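Local coordinates for GTPase activator-like protein (Chaetomium thermophilum, PDB 5HIU), which probably acts as a GTPase activator, being the TSC2 protein of this fungus, of which this chain is the all-helical N-terminal part, at residues S297-D301 with K302-K306; D307-R310 with D311-A315; E138-P141 with L142-L145; Q118-A121 with L122-T126; I431-V434 with E435-V439. All coordinates share one frame; numbering follows the deposited sequence.

Contact 1 (S297-D301 with K302-K306); sequences SPNPD and KNREK
D301 closes the start of helix 302-322 by turning its carboxylate back onto the first turn, as an aspartate at the N-cap does. With CG anti to the backbone N (chi1 -171°), OD1 comes over backbone N-H groups that have no carbonyl of an earlier turn to bond. N303 N approaches OD1 to 2.7 Å, but the bond is bent and weak; R304 N lies 3.4 Å from the same OD1, and that bond is weak too. The main chain gives the firmer link, since E305 N donates to D301 O at 2.9 Å. Just before the cap, N299 OD1 accepts from D301 N at 3.0 Å in an Asx turn, a bend that asparagine makes readily, with the donor above the carbonyl plane. The other branch of this amide, ND2, lies alongside the start of the R304 chain, 3.3 Å from R304 CB and 3.4 Å from R304 CG.

Away from the cap the contact is loose. The guanidinium of R304 runs on past D301, leaving R304 NE 5.0 Å from D301 OD2, too far for more than a general attraction of opposite charges. K302 extends away from the loop and touches it through CB alone, as suits a lysine at the surface. A surface contact, with no residue buried, the cap lies where the chain leaves helix 281-294 and turns into helix 302-322.

Contact 2 (D307-R310 with D311-A315); sequences DTVR and DVRGA
R310 and D311, neighbours in the middle of helix 302-322, lay their side chains beside each other, pointing the same way, with guanidinium and carboxylate planes 20° apart. Followed outward, R310 begins with CB against the D311 backbone N. CG stays close, 3.2 Å from D311 N and 4.1 Å from D311 OD1. A bend farther along (chi3 61°) then folds the arm back toward the preceding turn. There NE has two partners: a weak hydrogen bond to D307 O at 3.3 Å, and a long salt bridge to D311 OD1 at 3.9 Å. At the tip, NH2 meets D307 OD1 at 2.8 Å. In both salt bridges the oxygen lies well out of the guanidinium plane, so charge attraction holds them and no N-H points at the acid. An arginine suits the place because one long cation can serve two acids a turn apart.

The rest is helix backbone and apolar cover. V312 N bonds to T308 O, and R313 N to V309 O, each at 2.9 Å. V309 CG1 rests 4.1 Å from R313 CG, pairing a branched residue with the aliphatic stem of a long one. Two helices flank this turn: D311, V312 and A315 touch F292 and L293 on helix 281-294, while R310, D311 and R313 touch helix 245-261 at S257, Q253, C260 and L261.

Contact 3 (E138-P141 with L142-L145); sequences EMFP and LLTL
M139 and L143, one turn apart near the start of helix 139-163, make one of two apolar contacts in this stretch. The methionine is bent at chi2 (57°), which carries its methyl CE to 4.1 Å from L143 CD2. The second contact sets F140 CD1 4.3 Å from L143 CD1, so this one leucine spreads its two methyls to two different partners. Flexible methionine and branched leucine suit a buried side where shapes must be matched.

Backbone hydrogen bonds form the next group: L142 N to E138 O at 3.3 Å, L143 N to M139 O at 3.0 Å, and L145 N to P141 O at 3.1 Å. P141 fits so early in the helix because it brings no N-H, and amides of a first turn have little to bond.

A side-chain bond adds to these. F140 O accepts from T144 N at 3.0 Å and from T144 OG1 at 3.1 Å, the two donors reaching it from opposite faces of its plane. The threonine hydroxyl thus spends its proton inside its own helix.

Around it, F103 of helix 96-107 touches L142, V194 of helix 179-198 touches F140, and V206 of helix 204-219 touches P141, consistent with an alpha-solenoid, where helices pack on their neighbours in an extended row.

Contact 4 (Q118-A121 with L122-T126); sequences QLVA and LEQLT
V120 turns CG1 to the far side from the main-chain N (chi1 169°), while Q124 a turn later places CG beside the backbone N (chi1 -66°), and these two choices set the side chains alongside each other, V120 CG1 4.1 Å from Q124 CG. Q124 then bends at chi2 (-57°), bringing its amide to the carboxylate of E123. Q124 NE2 donates to E123 OE2 at 3.3 Å; the bond is long and bent, although it uses the anti lone pair and lies in the amide plane. The other oxygen, E123 OE1, is hydrogen-bonded by Q186, so both carboxylate oxygens have a partner.

Beneath runs regular helix backbone: L122 N bonds to Q118 O, Q124 N to V120 O and L125 N to A121 O, each at 2.7 Å. A121, with a lone methyl, suits the close approach of I86 on helix 75-89 and L106 on helix 96-107. L125, larger, also reaches L106, and V89 besides.

Polar groups that are buried here have partners. Q118 NE2 donates to L106 O, and T126 OG1 is bonded to G129 N just past the helix. The chemistry therefore implies a helix packed on apolar faces, with Q118 and E123 OE1 tying it to neighbouring parts of the chain while the Q124-E123 bond stays within it.

Contact 5 (I431-V434 with E435-V439); sequences ILRV and ENLIV
Helix 423-441, the last but one in the chain, places L437 against a face of the R433 guanidinium. The arginine stem sets off with CG pointing opposite the main-chain N (chi1 -178°) and bends at chi2 (56°), which lays its guanidinium across the leucine. L437 CD2 sits over one face of the group, 4.0 Å from R433 NH2 and offset toward the rim. A flat cation suits this spot because its face tolerates a methyl while its N-H groups stay turned to polar partners, as R433 NE does to F366 O.

On another side, V434 CG1 and I438 CD1 are 4.3 Å apart, beta-branched chains a turn from each other. I438 also meets M452 and L455, and I431 meets F454 and V458, all on helix 448-459. E435 is extended; its OE1 comes 3.9 Å from I431 CG2 and its OE2 4.0 Å from L432 CD1. Backbone links include E435 N to I431 O at 2.7 Å and L437 N to R433 O at 2.9 Å.

Taken together, the helix coheres by its own backbone bonds and van der Waals contact, while R433 NE is spent on F366 O, earlier in the chain.

Overall arrangement
All five contacts are local, four within helices and one at a helix start, in an all-helical chain. Contact 4 is buried, contacts 2, 3 and 5 are partly buried, and contact 1 lies at the surface. Contacts 1 and 2 share helix 302-322, the first capping its start, the second pairing charges farther along. Contacts 3 and 4 touch through successive helices, L142 CD2 lying 3.5 Å from L122 CD2. The side chains of contact 3 meet mostly as apolar groups, contact 4 gives its buried polar groups partners, and contact 5 lays a methyl over an arginine face. Contact 5, toward the C-terminal end, is about 62 Å from contact 4 between centres.

Contact 1 (S297-D301 with K302-K306)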
loop_
_atom_site.group_PDB
_atom_site.type_symbol
_atom_site.label_atom_id
_atom_site.label_comp_id
_atom_site.label_asym_id
_atom_site.label_seq_id
_atom_site.Cartn_x
_atom_site.Cartn_y
_atom_site.Cartn_z
ATOM N N SER A 297 3.343 25.397 -6.078
ATOM C CA SER A 297 3.576 26.827 -5.911
ATOM C C SER A 297 4.534 27.010 -4.728
ATOM O O SER A 297 4.207 26.623 -3.592
ATOM C CB SER A 297 2.256 27.583 -5.692
ATOM O OG SER A 297 2.315 28.878 -6.255
ATOM N N PRO A 298 5.733 27.561 -5.000
ATOM C CA PRO A 298 6.737 27.792 -3.948
ATOM C C PRO A 298 6.199 28.552 -2.698
ATOM O O PRO A 298 5.946 29.768 -2.753
ATOM C CB PRO A 298 7.833 28.602 -4.672
ATOM C CG PRO A 298 7.600 28.423 -6.140
ATOM C CD PRO A 298 6.160 28.070 -6.325
ATOM N N ASN A 299 6.052 27.823 -1.588
ATOM C CA ASN A 299 5.409 28.318 -0.362
ATOM C C ASN A 299 6.406 28.741 0.733
ATOM O O ASN A 299 7.275 27.946 1.113
ATOM C CB ASN A 299 4.499 27.213 0.208
ATOM C CG ASN A 299 3.492 27.726 1.235
ATOM O OD1 ASN A 299 3.724 28.705 1.949
ATOM N ND2 ASN A 299 2.362 27.048 1.318
ATOM N N PRO A 300 6.255 29.971 1.273
ATOM C CA PRO A 300 7.036 30.462 2.423
ATOM C C PRO A 300 7.137 29.490 3.611
ATOM O O PRO A 300 8.191 29.400 4.242
ATOM C CB PRO A 300 6.278 31.725 2.855
ATOM C CG PRO A 300 5.617 32.213 1.616
ATOM C CD PRO A 300 5.355 31.010 0.740
ATOM N N ASP A 301 6.043 28.796 3.922
ATOM C CA ASP A 301 6.049 27.734 4.934
ATOM C C ASP A 301 6.809 26.497 4.420
ATOM O O ASP A 301 6.342 25.813 3.497
ATOM C CB ASP A 301 4.607 27.354 5.298
ATOM C CG ASP A 301 4.518 26.412 6.496
ATOM O OD1 ASP A 301 5.247 25.401 6.542
ATOM O OD2 ASP A 301 3.699 26.681 7.397
ATOM N N LYS A 302 7.958 26.203 5.033
ATOM C CA LYS A 302 8.787 25.062 4.614
ATOM C C LYS A 302 8.191 23.682 4.944
ATOM O O LYS A 302 8.638 22.685 4.376
ATOM C CB LYS A 302 10.218 25.169 5.173
ATOM C CG LYS A 302 11.129 24.013 4.764
ATOM C CD LYS A 302 12.608 24.317 4.915
ATOM C CE LYS A 302 13.451 23.193 4.329
ATOM N NZ LYS A 302 14.889 23.574 4.261
ATOM N N ASN A 303 7.203 23.604 5.838
ATOM C CA ASN A 303 6.455 22.342 6.008
ATOM C C ASN A 303 5.637 22.022 4.733
ATOM O O ASN A 303 5.590 20.873 4.282
ATOM C CB ASN A 303 5.555 22.369 7.254
ATOM C CG ASN A 303 6.345 22.389 8.558
ATOM O OD1 ASN A 303 7.116 21.474 8.842
ATOM N ND2 ASN A 303 6.140 23.428 9.369
ATOM N N ARG A 304 5.036 23.061 4.147
ATOM C CA ARG A 304 4.315 22.952 2.871
ATOM C C ARG A 304 5.301 22.709 1.735
ATOM O O ARG A 304 5.266 21.653 1.107
ATOM C CB ARG A 304 3.504 24.221 2.574
ATOM C CG ARG A 304 2.522 24.637 3.658
ATOM C CD ARG A 304 1.332 23.699 3.757
ATOM N NE ARG A 304 0.300 24.276 4.619
ATOM C CZ ARG A 304 -0.939 23.808 4.756
ATOM N NH1 ARG A 304 -1.343 22.734 4.077
ATOM N NH2 ARG A 304 -1.783 24.432 5.577
ATOM N N GLU A 305 6.191 23.679 1.491
ATOM C CA GLU A 305 7.200 23.575 0.426
ATOM C C GLU A 305 7.660 22.118 0.309
ATOM O O GLU A 305 7.679 21.568 -0.780
ATOM C CB GLU A 305 8.394 24.527 0.673
ATOM C CG GLU A 305 9.240 24.905 -0.564
ATOM C CD GLU A 305 10.197 26.110 -0.327
ATOM O OE1 GLU A 305 10.418 26.511 0.841
ATOM O OE2 GLU A 305 10.746 26.679 -1.308
ATOM N N LYS A 306 7.977 21.480 1.430
ATOM C CA LYS A 306 8.442 20.098 1.393
ATOM C C LYS A 306 7.310 19.104 1.184
ATOM O O LYS A 306 7.485 18.107 0.476
ATOM C CB LYS A 306 9.199 19.734 2.663
ATOM C CG LYS A 306 10.492 18.991 2.377
ATOM C CD LYS A 306 11.632 19.652 3.120
ATOM C CE LYS A 306 12.982 19.163 2.638
ATOM N NZ LYS A 306 13.856 18.920 3.815
#

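Contact 2 (D307-R310 with D311-A315)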
loop_
_atom_site.group_PDB
_atom_site.type_symbol
_atom_site.label_atom_id
_atom_site.label_comp_id
_atom_site.label_asym_id
_atom_site.label_seq_id
_atom_site.Cartn_x
_atom_site.Cartn_y
_atom_site.Cartn_z
ATOM N N ASP A 307 6.167 19.356 1.819
ATOM C CA ASP A 307 4.980 18.516 1.616
ATOM C C ASP A 307 4.656 18.384 0.132
ATOM O O ASP A 307 4.452 17.274 -0.361
ATOM C CB ASP A 307 3.757 19.064 2.378
ATOM C CG ASP A 307 3.676 18.563 3.817
ATOM O OD1 ASP A 307 4.095 17.417 4.086
ATOM O OD2 ASP A 307 3.173 19.323 4.675
ATOM N N THR A 308 4.626 19.511 -0.575
ATOM C CA THR A 308 4.353 19.500 -2.012
ATOM C C THR A 308 5.553 19.046 -2.854
ATOM O O THR A 308 5.362 18.428 -3.903
ATOM C CB THR A 308 3.890 20.883 -2.511
ATOM O OG1 THR A 308 2.821 21.360 -1.679
ATOM C CG2 THR A 308 3.417 20.801 -3.970
ATOM N N VAL A 309 6.772 19.379 -2.412
ATOM C CA VAL A 309 8.013 18.892 -3.057
ATOM C C VAL A 309 8.099 17.363 -2.977
ATOM O O VAL A 309 8.413 16.698 -3.975
ATOM C CB VAL A 309 9.289 19.541 -2.448
ATOM C CG1 VAL A 309 10.536 18.687 -2.660
ATOM C CG2 VAL A 309 9.512 20.931 -3.043
ATOM N N ARG A 310 7.830 16.815 -1.791
ATOM C CA ARG A 310 7.699 15.369 -1.629
ATOM C C ARG A 310 6.921 14.841 -2.816
ATOM O O ARG A 310 7.422 14.024 -3.565
ATOM C CB ARG A 310 6.982 15.027 -0.306
ATOM C CG ARG A 310 6.273 13.670 -0.275
ATOM C CD ARG A 310 5.588 13.418 1.063
ATOM N NE ARG A 310 4.553 14.410 1.362
ATOM C CZ ARG A 310 3.806 14.430 2.466
ATOM N NH1 ARG A 310 3.961 13.512 3.409
ATOM N NH2 ARG A 310 2.894 15.380 2.629
ATOM N N ASP A 311 5.707 15.363 -2.978
ATOM C CA ASP A 311 4.797 14.981 -4.056
ATOM C C ASP A 311 5.417 15.158 -5.437
ATOM O O ASP A 311 5.252 14.306 -6.315
ATOM C CB ASP A 311 3.501 15.806 -4.012
ATOM C CG ASP A 311 2.730 15.647 -2.705
ATOM O OD1 ASP A 311 2.702 14.536 -2.114
ATOM O OD2 ASP A 311 2.132 16.653 -2.275
ATOM N N VAL A 312 6.110 16.271 -5.634
ATOM C CA VAL A 312 6.703 16.573 -6.929
ATOM C C VAL A 312 7.767 15.552 -7.326
ATOM O O VAL A 312 7.757 15.075 -8.456
ATOM C CB VAL A 312 7.297 17.991 -6.964
ATOM C CG1 VAL A 312 8.050 18.220 -8.263
ATOM C CG2 VAL A 312 6.191 19.024 -6.816
ATOM N N ARG A 313 8.665 15.209 -6.405
ATOM C CA ARG A 313 9.748 14.272 -6.704
ATOM C C ARG A 313 9.239 12.879 -7.042
ATOM O O ARG A 313 9.910 12.114 -7.752
ATOM C CB ARG A 313 10.677 14.110 -5.516
ATOM C CG ARG A 313 11.341 15.376 -5.005
ATOM C CD ARG A 313 12.324 14.996 -3.919
ATOM N NE ARG A 313 13.264 13.979 -4.401
ATOM C CZ ARG A 313 13.846 13.048 -3.643
ATOM N NH1 ARG A 313 13.598 12.969 -2.335
ATOM N NH2 ARG A 313 14.677 12.175 -4.205
ATOM N N GLY A 314 8.088 12.529 -6.482
ATOM C CA GLY A 314 7.523 11.216 -6.700
ATOM C C GLY A 314 6.921 11.171 -8.074
ATOM O O GLY A 314 7.198 10.250 -8.839
ATOM N N ALA A 315 6.091 12.180 -8.356
ATOM C CA ALA A 315 5.477 12.407 -9.670
ATOM C C ALA A 315 6.499 12.297 -10.783
ATOM O O ALA A 315 6.227 11.705 -11.817
ATOM C CB ALA A 315 4.814 13.774 -9.728
#

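Contact 3 (E138-P141 with L142-L145)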
loop_
_atom_site.group_PDB
_atom_site.type_symbol
_atom_site.label_atom_id
_atom_site.label_comp_id
_atom_site.label_asym_id
_atom_site.label_seq_id
_atom_site.Cartn_x
_atom_site.Cartn_y
_atom_site.Cartn_z
ATOM N N GLU A 138 -20.697 -7.500 7.904
ATOM C CA GLU A 138 -19.971 -7.061 9.106
ATOM C C GLU A 138 -18.448 -7.143 8.998
ATOM O O GLU A 138 -17.729 -6.510 9.769
ATOM C CB GLU A 138 -20.415 -7.885 10.336
ATOM C CG GLU A 138 -21.863 -7.682 10.763
ATOM C CD GLU A 138 -22.775 -8.819 10.342
ATOM O OE1 GLU A 138 -22.863 -9.071 9.122
ATOM O OE2 GLU A 138 -23.420 -9.446 11.234
ATOM N N MET A 139 -17.971 -7.939 8.052
ATOM C CA MET A 139 -16.582 -8.295 7.942
ATOM C C MET A 139 -15.645 -7.132 7.728
ATOM O O MET A 139 -14.675 -7.017 8.454
ATOM C CB MET A 139 -16.403 -9.264 6.785
ATOM C CG MET A 139 -15.043 -9.929 6.739
ATOM S SD MET A 139 -14.658 -10.806 8.263
ATOM C CE MET A 139 -13.075 -11.483 7.788
ATOM N N PHE A 140 -15.909 -6.299 6.727
ATOM C CA PHE A 140 -14.971 -5.221 6.329
ATOM C C PHE A 140 -14.837 -4.083 7.340
ATOM O O PHE A 140 -13.720 -3.613 7.611
ATOM C CB PHE A 140 -15.315 -4.656 4.942
ATOM C CG PHE A 140 -14.795 -5.496 3.821
ATOM C CD1 PHE A 140 -13.479 -5.381 3.407
ATOM C CD2 PHE A 140 -15.595 -6.434 3.213
ATOM C CE1 PHE A 140 -12.983 -6.181 2.388
ATOM C CE2 PHE A 140 -15.105 -7.236 2.198
ATOM C CZ PHE A 140 -13.794 -7.111 1.782
ATOM N N PRO A 141 -15.968 -3.630 7.894
ATOM C CA PRO A 141 -15.890 -2.684 8.990
ATOM C C PRO A 141 -15.120 -3.215 10.182
ATOM O O PRO A 141 -14.472 -2.438 10.885
ATOM C CB PRO A 141 -17.356 -2.475 9.369
ATOM C CG PRO A 141 -18.086 -2.647 8.081
ATOM C CD PRO A 141 -17.347 -3.755 7.378
ATOM N N LEU A 142 -15.209 -4.524 10.417
ATOM C CA LEU A 142 -14.484 -5.126 11.504
ATOM C C LEU A 142 -12.989 -5.086 11.219
ATOM O O LEU A 142 -12.204 -4.693 12.099
ATOM C CB LEU A 142 -14.928 -6.556 11.743
ATOM C CG LEU A 142 -14.032 -7.208 12.803
ATOM C CD1 LEU A 142 -14.506 -6.814 14.183
ATOM C CD2 LEU A 142 -13.957 -8.721 12.637
ATOM N N LEU A 143 -12.591 -5.486 10.007
ATOM C CA LEU A 143 -11.163 -5.465 9.633
ATOM C C LEU A 143 -10.582 -4.071 9.771
ATOM O O LEU A 143 -9.473 -3.884 10.273
ATOM C CB LEU A 143 -10.944 -5.923 8.198
ATOM C CG LEU A 143 -11.349 -7.361 7.891
ATOM C CD1 LEU A 143 -11.252 -7.594 6.397
ATOM C CD2 LEU A 143 -10.531 -8.385 8.656
ATOM N N THR A 144 -11.333 -3.088 9.306
ATOM C CA THR A 144 -10.881 -1.719 9.383
ATOM C C THR A 144 -10.689 -1.312 10.826
ATOM O O THR A 144 -9.748 -0.611 11.163
ATOM C CB THR A 144 -11.885 -0.791 8.696
ATOM O OG1 THR A 144 -11.949 -1.142 7.304
ATOM C CG2 THR A 144 -11.481 0.686 8.870
ATOM N N LEU A 145 -11.583 -1.756 11.684
ATOM C CA LEU A 145 -11.477 -1.445 13.099
ATOM C C LEU A 145 -10.182 -2.049 13.645
ATOM O O LEU A 145 -9.320 -1.367 14.192
ATOM C CB LEU A 145 -12.694 -2.007 13.813
ATOM C CG LEU A 145 -12.833 -1.790 15.315
ATOM C CD1 LEU A 145 -12.327 -0.418 15.746
ATOM C CD2 LEU A 145 -14.301 -2.006 15.690
#

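Contact 4 (Q118-A121 with L122-T126)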
loop_
_atom_site.group_PDB
_atom_site.type_symbol
_atom_site.label_atom_id
_atom_site.label_comp_id
_atom_site.label_asym_id
_atom_site.label_seq_id
_atom_site.Cartn_x
_atom_site.Cartn_y
_atom_site.Cartn_z
ATOM N N GLN A 118 -8.323 -13.857 18.551
ATOM C CA GLN A 118 -9.426 -13.355 17.732
ATOM C C GLN A 118 -9.099 -13.412 16.241
ATOM O O GLN A 118 -9.894 -13.907 15.447
ATOM C CB GLN A 118 -9.724 -11.910 18.057
ATOM C CG GLN A 118 -10.037 -11.635 19.489
ATOM C CD GLN A 118 -10.764 -10.343 19.608
ATOM O OE1 GLN A 118 -10.151 -9.311 19.818
ATOM N NE2 GLN A 118 -12.064 -10.379 19.412
ATOM N N LEU A 119 -7.945 -12.837 15.903
ATOM C CA LEU A 119 -7.307 -12.887 14.590
ATOM C C LEU A 119 -7.360 -14.279 14.029
ATOM O O LEU A 119 -7.899 -14.495 12.951
ATOM C CB LEU A 119 -5.822 -12.588 14.770
ATOM C CG LEU A 119 -4.961 -11.597 13.993
ATOM C CD1 LEU A 119 -4.966 -11.848 12.496
ATOM C CD2 LEU A 119 -5.364 -10.166 14.256
ATOM N N VAL A 120 -6.801 -15.231 14.773
ATOM C CA VAL A 120 -6.732 -16.612 14.305
ATOM C C VAL A 120 -8.157 -17.194 14.173
ATOM O O VAL A 120 -8.485 -17.860 13.187
ATOM C CB VAL A 120 -5.862 -17.480 15.238
ATOM C CG1 VAL A 120 -6.015 -18.951 14.914
ATOM C CG2 VAL A 120 -4.394 -17.073 15.156
ATOM N N ALA A 121 -9.007 -16.919 15.152
ATOM C CA ALA A 121 -10.369 -17.390 15.077
ATOM C C ALA A 121 -10.989 -16.911 13.798
ATOM O O ALA A 121 -11.540 -17.705 13.021
ATOM C CB ALA A 121 -11.179 -16.893 16.254
ATOM N N LEU A 122 -10.903 -15.613 13.560
ATOM C CA LEU A 122 -11.564 -15.071 12.389
ATOM C C LEU A 122 -10.971 -15.691 11.120
ATOM O O LEU A 122 -11.690 -16.137 10.235
ATOM C CB LEU A 122 -11.460 -13.558 12.363
ATOM C CG LEU A 122 -12.246 -12.896 11.231
ATOM C CD1 LEU A 122 -13.720 -13.291 11.248
ATOM C CD2 LEU A 122 -12.126 -11.393 11.342
ATOM N N GLU A 123 -9.649 -15.744 11.072
ATOM C CA GLU A 123 -8.939 -16.340 9.969
ATOM C C GLU A 123 -9.443 -17.755 9.713
ATOM O O GLU A 123 -9.710 -18.104 8.563
ATOM C CB GLU A 123 -7.444 -16.317 10.277
ATOM C CG GLU A 123 -6.571 -17.243 9.456
ATOM C CD GLU A 123 -5.143 -17.244 9.971
ATOM O OE1 GLU A 123 -4.515 -16.176 9.893
ATOM O OE2 GLU A 123 -4.663 -18.294 10.474
ATOM N N GLN A 124 -9.592 -18.552 10.777
ATOM C CA GLN A 124 -10.067 -19.925 10.649
ATOM C C GLN A 124 -11.531 -19.998 10.340
ATOM O O GLN A 124 -11.945 -20.871 9.607
ATOM C CB GLN A 124 -9.801 -20.722 11.911
ATOM C CG GLN A 124 -8.326 -20.928 12.189
ATOM C CD GLN A 124 -7.587 -21.619 11.046
ATOM O OE1 GLN A 124 -7.981 -22.698 10.585
ATOM N NE2 GLN A 124 -6.498 -20.994 10.588
ATOM N N LEU A 125 -12.324 -19.096 10.903
ATOM C CA LEU A 125 -13.755 -19.058 10.615
ATOM C C LEU A 125 -13.970 -18.825 9.131
ATOM O O LEU A 125 -14.808 -19.475 8.500
ATOM C CB LEU A 125 -14.451 -17.952 11.417
ATOM C CG LEU A 125 -15.972 -17.862 11.285
ATOM C CD1 LEU A 125 -16.600 -19.137 11.818
ATOM C CD2 LEU A 125 -16.584 -16.644 11.977
ATOM N N THR A 126 -13.204 -17.897 8.577
ATOM C CA THR A 126 -13.364 -17.505 7.180
ATOM C C THR A 126 -12.566 -18.385 6.216
ATOM O O THR A 126 -12.757 -18.285 5.004
ATOM C CB THR A 126 -12.921 -16.049 6.970
ATOM O OG1 THR A 126 -11.538 -15.919 7.336
ATOM C CG2 THR A 126 -13.742 -15.107 7.820
#

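Contact 5 (I431-V434 with E435-V439)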
loop_
_atom_site.group_PDB
_atom_site.type_symbol
_atom_site.label_atom_id
_atom_site.label_comp_id
_atom_site.label_asym_id
_atom_site.label_seq_id
_atom_site.Cartn_x
_atom_site.Cartn_y
_atom_site.Cartn_z
ATOM N N ILE A 431 23.442 16.444 -23.571
ATOM C CA ILE A 431 24.280 16.988 -24.610
ATOM C C ILE A 431 24.646 15.861 -25.567
ATOM O O ILE A 431 24.396 15.967 -26.763
ATOM C CB ILE A 431 25.545 17.683 -24.040
ATOM C CG1 ILE A 431 25.171 18.936 -23.213
ATOM C CG2 ILE A 431 26.517 18.038 -25.160
ATOM C CD1 ILE A 431 23.924 19.661 -23.684
ATOM N N LEU A 432 25.185 14.764 -25.045
ATOM C CA LEU A 432 25.632 13.683 -25.918
ATOM C C LEU A 432 24.491 13.190 -26.804
ATOM O O LEU A 432 24.671 13.007 -28.011
ATOM C CB LEU A 432 26.240 12.516 -25.125
ATOM C CG LEU A 432 26.947 11.451 -25.985
ATOM C CD1 LEU A 432 28.164 12.010 -26.705
ATOM C CD2 LEU A 432 27.352 10.242 -25.161
ATOM N N ARG A 433 23.322 12.996 -26.205
ATOM C CA ARG A 433 22.154 12.502 -26.937
ATOM C C ARG A 433 21.643 13.493 -27.990
ATOM O O ARG A 433 21.386 13.105 -29.120
ATOM C CB ARG A 433 21.025 12.165 -25.970
ATOM C CG ARG A 433 19.780 11.593 -26.623
ATOM C CD ARG A 433 20.070 10.356 -27.462
ATOM N NE ARG A 433 18.836 9.794 -28.012
ATOM C CZ ARG A 433 18.775 8.849 -28.948
ATOM N NH1 ARG A 433 19.882 8.325 -29.458
ATOM N NH2 ARG A 433 17.592 8.420 -29.376
ATOM N N VAL A 434 21.487 14.760 -27.605
ATOM C CA VAL A 434 21.014 15.796 -28.512
ATOM C C VAL A 434 22.015 15.979 -29.639
ATOM O O VAL A 434 21.663 16.214 -30.797
ATOM C CB VAL A 434 20.845 17.138 -27.785
ATOM C CG1 VAL A 434 20.644 18.277 -28.782
ATOM C CG2 VAL A 434 19.676 17.065 -26.816
ATOM N N GLU A 435 23.275 15.882 -29.259
ATOM C CA GLU A 435 24.379 15.888 -30.189
ATOM C C GLU A 435 24.262 14.747 -31.189
ATOM O O GLU A 435 24.425 14.950 -32.386
ATOM C CB GLU A 435 25.653 15.765 -29.379
ATOM C CG GLU A 435 26.941 15.803 -30.146
ATOM C CD GLU A 435 28.118 15.940 -29.206
ATOM O OE1 GLU A 435 28.181 16.957 -28.482
ATOM O OE2 GLU A 435 28.966 15.028 -29.182
ATOM N N ASN A 436 23.968 13.555 -30.695
ATOM C CA ASN A 436 23.796 12.384 -31.556
ATOM C C ASN A 436 22.605 12.484 -32.481
ATOM O O ASN A 436 22.660 11.989 -33.605
ATOM C CB ASN A 436 23.636 11.100 -30.730
ATOM C CG ASN A 436 24.954 10.536 -30.246
ATOM O OD1 ASN A 436 25.089 10.187 -29.075
ATOM N ND2 ASN A 436 25.924 10.418 -31.145
ATOM N N LEU A 437 21.519 13.080 -31.996
ATOM C CA LEU A 437 20.299 13.184 -32.783
ATOM C C LEU A 437 20.539 14.058 -33.999
ATOM O O LEU A 437 20.123 13.720 -35.102
ATOM C CB LEU A 437 19.166 13.754 -31.952
ATOM C CG LEU A 437 18.550 12.752 -30.973
ATOM C CD1 LEU A 437 17.777 13.513 -29.919
ATOM C CD2 LEU A 437 17.626 11.748 -31.646
ATOM N N ILE A 438 21.240 15.164 -33.793
ATOM C CA ILE A 438 21.605 16.037 -34.878
ATOM C C ILE A 438 22.450 15.270 -35.875
ATOM O O ILE A 438 22.180 15.281 -37.071
ATOM C CB ILE A 438 22.430 17.240 -34.386
ATOM C CG1 ILE A 438 21.571 18.126 -33.482
ATOM C CG2 ILE A 438 22.971 18.051 -35.569
ATOM C CD1 ILE A 438 22.378 19.081 -32.636
ATOM N N VAL A 439 23.480 14.607 -35.374
ATOM C CA VAL A 439 24.425 13.959 -36.251
ATOM C C VAL A 439 23.725 12.888 -37.051
ATOM O O VAL A 439 23.869 12.836 -38.263
ATOM C CB VAL A 439 25.627 13.381 -35.479
ATOM C CG1 VAL A 439 26.461 12.441 -36.349
ATOM C CG2 VAL A 439 26.500 14.520 -34.998
#